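Local coordinates for protein oxygen-independent coproporphyrinogen III oxidase (Escherichia coli, PDB 1OLT) that catalyses the anaerobic, S-adenosylmethionine-dependent oxidative decarboxylation of two propionate groups of coproporphyrinogen III, giving the vinyl groups of protoporphyrinogen IX in heme biosynthesis, at residues 120-131 against 154-164. Numbering follows the deposited sequence. Where two conformers were deposited one is given.
Sequences KAQISRLMKLLR and DVLDHLRAEGF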
# COMPACT_ATOMS: atom_id res chain seq x y z
N LYS A 120 23.59 -0.32 7.76
CA LYS A 120 24.10 0.62 6.75
C LYS A 120 24.82 -0.02 5.59
O LYS A 120 24.60 0.33 4.41
CB LYS A 120 25.01 1.68 7.41
CG LYS A 120 24.28 2.65 8.41
CD LYS A 120 25.35 3.63 9.05
CE LYS A 120 24.83 4.28 10.31
NZ LYS A 120 25.74 5.44 10.85
N ALA A 121 25.69 -1.00 5.89
CA ALA A 121 26.40 -1.72 4.83
C ALA A 121 25.45 -2.51 3.92
O ALA A 121 25.60 -2.47 2.73
CB ALA A 121 27.50 -2.69 5.42
N GLN A 122 24.47 -3.16 4.49
CA GLN A 122 23.46 -3.90 3.73
C GLN A 122 22.55 -2.97 2.86
O GLN A 122 22.28 -3.26 1.69
CB GLN A 122 22.60 -4.75 4.71
CG GLN A 122 23.43 -5.86 5.31
CD GLN A 122 22.82 -6.46 6.53
OE1 GLN A 122 21.90 -5.86 7.17
NE2 GLN A 122 23.39 -7.61 6.96
N ILE A 123 22.14 -1.85 3.42
CA ILE A 123 21.38 -0.84 2.67
C ILE A 123 22.21 -0.44 1.48
O ILE A 123 21.71 -0.40 0.35
CB ILE A 123 21.12 0.39 3.55
CG1 ILE A 123 20.06 0.05 4.57
CG2 ILE A 123 20.69 1.56 2.69
CD1 ILE A 123 19.97 1.02 5.71
N SER A 124 23.49 -0.12 1.72
CA SER A 124 24.35 0.30 0.61
C SER A 124 24.53 -0.78 -0.44
O SER A 124 24.56 -0.50 -1.68
CB SER A 124 25.75 0.76 1.08
OG SER A 124 25.66 1.88 1.91
N ARG A 125 24.70 -2.01 0.04
CA ARG A 125 24.87 -3.13 -0.89
C ARG A 125 23.63 -3.29 -1.84
O ARG A 125 23.78 -3.50 -3.03
CB ARG A 125 25.12 -4.44 -0.15
CG ARG A 125 25.30 -5.67 -1.05
CD ARG A 125 25.43 -7.01 -0.27
NE ARG A 125 25.37 -8.11 -1.21
CZ ARG A 125 25.18 -9.36 -0.87
NH1 ARG A 125 25.03 -9.69 0.39
NH2 ARG A 125 25.16 -10.31 -1.82
N LEU A 126 22.45 -3.26 -1.28
CA LEU A 126 21.28 -3.42 -2.07
C LEU A 126 21.06 -2.29 -3.02
O LEU A 126 20.70 -2.53 -4.18
CB LEU A 126 20.06 -3.67 -1.19
CG LEU A 126 18.73 -3.89 -1.90
CD1 LEU A 126 18.77 -4.99 -2.95
CD2 LEU A 126 17.71 -4.19 -0.89
N MET A 127 21.22 -1.04 -2.55
CA MET A 127 21.04 0.10 -3.43
C MET A 127 22.00 0.05 -4.62
O MET A 127 21.66 0.38 -5.73
CB MET A 127 21.23 1.41 -2.69
CG MET A 127 20.09 1.80 -1.87
SD MET A 127 18.54 1.91 -2.86
CE MET A 127 19.09 2.71 -4.25
N LYS A 128 23.24 -0.35 -4.34
CA LYS A 128 24.28 -0.46 -5.35
C LYS A 128 23.91 -1.52 -6.39
O LYS A 128 24.07 -1.29 -7.60
CB LYS A 128 25.65 -0.75 -4.69
CG LYS A 128 26.83 -0.97 -5.67
CD LYS A 128 28.15 -1.34 -4.94
CE LYS A 128 29.32 -1.51 -5.92
NZ LYS A 128 30.57 -0.88 -5.37
N LEU A 129 23.39 -2.66 -5.95
CA LEU A 129 22.92 -3.70 -6.89
C LEU A 129 21.81 -3.15 -7.82
O LEU A 129 21.78 -3.43 -9.02
CB LEU A 129 22.32 -4.88 -6.14
CG LEU A 129 23.33 -5.82 -5.52
CD1 LEU A 129 22.59 -6.74 -4.59
CD2 LEU A 129 24.06 -6.57 -6.61
N LEU A 130 20.92 -2.38 -7.25
CA LEU A 130 19.75 -1.84 -7.98
C LEU A 130 20.25 -0.79 -8.99
O LEU A 130 19.85 -0.84 -10.14
CB LEU A 130 18.71 -1.25 -6.99
CG LEU A 130 17.97 -2.30 -6.21
CD1 LEU A 130 17.21 -1.70 -5.03
CD2 LEU A 130 17.04 -3.15 -7.11
N ARG A 131 21.09 0.16 -8.55
CA ARG A 131 21.60 1.27 -9.37
C ARG A 131 22.48 0.78 -10.50
O ARG A 131 22.50 1.38 -11.53
CB ARG A 131 22.48 2.30 -8.59
CG ARG A 131 21.64 3.17 -7.66
CD ARG A 131 22.34 4.42 -7.11
NE ARG A 131 21.44 5.11 -6.15
CZ ARG A 131 20.48 6.02 -6.45
NH1 ARG A 131 20.18 6.41 -7.70
NH2 ARG A 131 19.79 6.53 -5.43
N ASP A 154 21.30 8.39 12.82
CA ASP A 154 22.17 8.53 11.65
C ASP A 154 21.90 7.57 10.54
O ASP A 154 22.44 7.74 9.48
CB ASP A 154 23.65 8.62 12.03
CG ASP A 154 24.24 7.30 12.41
OD1 ASP A 154 23.60 6.22 12.32
OD2 ASP A 154 25.39 7.24 12.84
N VAL A 155 21.07 6.55 10.75
CA VAL A 155 20.61 5.72 9.64
C VAL A 155 19.81 6.57 8.61
O VAL A 155 19.85 6.30 7.40
CB VAL A 155 19.81 4.45 10.11
CG1 VAL A 155 19.15 3.68 8.96
CG2 VAL A 155 20.69 3.52 10.96
N LEU A 156 19.07 7.58 9.09
CA LEU A 156 18.36 8.48 8.18
C LEU A 156 19.32 9.27 7.31
O LEU A 156 19.08 9.41 6.11
CB LEU A 156 17.44 9.43 8.95
CG LEU A 156 16.34 8.73 9.77
CD1 LEU A 156 15.48 9.81 10.41
CD2 LEU A 156 15.53 7.70 9.06
N ASP A 157 20.42 9.78 7.87
CA ASP A 157 21.44 10.45 7.06
C ASP A 157 22.00 9.48 5.99
O ASP A 157 22.20 9.85 4.86
CB ASP A 157 22.57 11.02 7.88
CG ASP A 157 22.05 11.98 8.98
OD1 ASP A 157 21.58 11.54 10.05
OD2 ASP A 157 22.04 13.16 8.81
N HIS A 158 22.22 8.25 6.36
CA HIS A 158 22.74 7.26 5.43
C HIS A 158 21.74 6.97 4.32
O HIS A 158 22.12 6.89 3.15
CB HIS A 158 23.02 5.99 6.13
CG HIS A 158 23.73 4.98 5.27
ND1 HIS A 158 25.06 5.10 4.94
CD2 HIS A 158 23.31 3.83 4.70
CE1 HIS A 158 25.43 4.07 4.20
NE2 HIS A 158 24.38 3.27 4.04
N LEU A 159 20.45 6.83 4.65
CA LEU A 159 19.42 6.65 3.63
C LEU A 159 19.38 7.82 2.65
O LEU A 159 19.25 7.66 1.43
CB LEU A 159 18.02 6.45 4.26
CG LEU A 159 17.93 5.18 5.10
CD1 LEU A 159 16.73 5.20 5.98
CD2 LEU A 159 17.91 3.99 4.17
N ARG A 160 19.41 9.01 3.20
CA ARG A 160 19.49 10.19 2.38
C ARG A 160 20.72 10.19 1.44
O ARG A 160 20.62 10.53 0.24
CB ARG A 160 19.55 11.37 3.28
CG ARG A 160 19.05 12.49 2.66
CD ARG A 160 17.47 12.61 2.68
NE ARG A 160 17.31 13.89 1.97
CZ ARG A 160 17.26 13.99 0.65
NH1 ARG A 160 17.22 12.89 -0.13
NH2 ARG A 160 17.19 15.16 0.10
N ALA A 161 21.88 9.81 1.96
CA ALA A 161 23.09 9.77 1.13
C ALA A 161 22.94 8.71 0.06
O ALA A 161 23.51 8.86 -1.00
CB ALA A 161 24.45 9.52 2.00
N GLU A 162 22.18 7.66 0.33
CA GLU A 162 21.89 6.63 -0.68
C GLU A 162 20.79 6.99 -1.65
O GLU A 162 20.56 6.27 -2.58
CB GLU A 162 21.56 5.27 -0.02
CG GLU A 162 22.71 4.68 0.76
CD GLU A 162 23.85 4.11 -0.13
OE1 GLU A 162 23.63 3.90 -1.34
OE2 GLU A 162 24.95 3.90 0.39
N GLY A 163 20.15 8.15 -1.46
CA GLY A 163 19.25 8.71 -2.45
C GLY A 163 17.78 8.51 -2.03
O GLY A 163 16.88 8.90 -2.77
N PHE A 164 17.54 7.98 -0.84
CA PHE A 164 16.13 7.91 -0.38
C PHE A 164 15.58 9.31 -0.14
O PHE A 164 16.27 10.13 0.43
CB PHE A 164 15.98 7.06 0.86
CG PHE A 164 16.11 5.58 0.59
CD1 PHE A 164 17.36 4.97 0.60
CD2 PHE A 164 15.01 4.81 0.30
CE1 PHE A 164 17.45 3.63 0.38
CE2 PHE A 164 15.14 3.45 0.02
CZ PHE A 164 16.35 2.88 0.10
O HOH W 1 25.02 8.07 8.78
O HOH W 2 25.43 2.02 -2.34
O HOH W 3 22.89 4.82 -3.69
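The imidazole of His158 is sandwiched between aliphatic carbons: CB of Lys120 sits over the centre of one face in a CH-pi contact, 3.8 Å from the ring centroid, while CG of Glu162, from the same segment as the ring, lies off-centre over the opposite face. At the ring's edge are CG2 of Ile123 and the hydroxyl of Ser124. With CG anti to the backbone N (chi1 -172°), the ring reaches across to helix 120-131, where NE2 gives weak hydrogen bonds to Ser124 OG, at 2.8 Å, and to the carbonyl O of Lys120, which also accepts the helical bond from Ser124 N. Ser124 OG relays the chain onward, donating to Glu162 OE2 at 2.6 Å from well above the carboxylate plane; the other oxygen, OE1, takes hydrogens from two waters, one bridging to Ser124 O, the second also accepting from Arg131 NE and donating to Glu162 O. The guanidinium of Arg131 meets Glu162 O at its edge, in plane, NH2 donating over 3.0 Å in a fairly straight bond (163°). Next to that carbonyl Gly163, at positive phi, leaves the helical path in a Schellman motif. Beneath this polar layer, Ile123 CD1 packs 3.9 Å from Leu159 CD2, and Met127, in the conformer described, one of two, brings SD obliquely to the Phe164 ring, a less certain Met-aromatic contact. Lys120 NZ and Asp154 OD2 form a salt bridge, although the placing of NZ is less sure. Met127 also touches Trp110 of strand 105-112, and Leu159 touches Ile144 of strand 140-146. Two helices running nearly parallel (15°, axes 10.5 Å apart) against parallel strands of the sheet, each linking successive strands, illustrate the repeated beta-alpha-beta crossovers of the TIM-barrel-like radical SAM core.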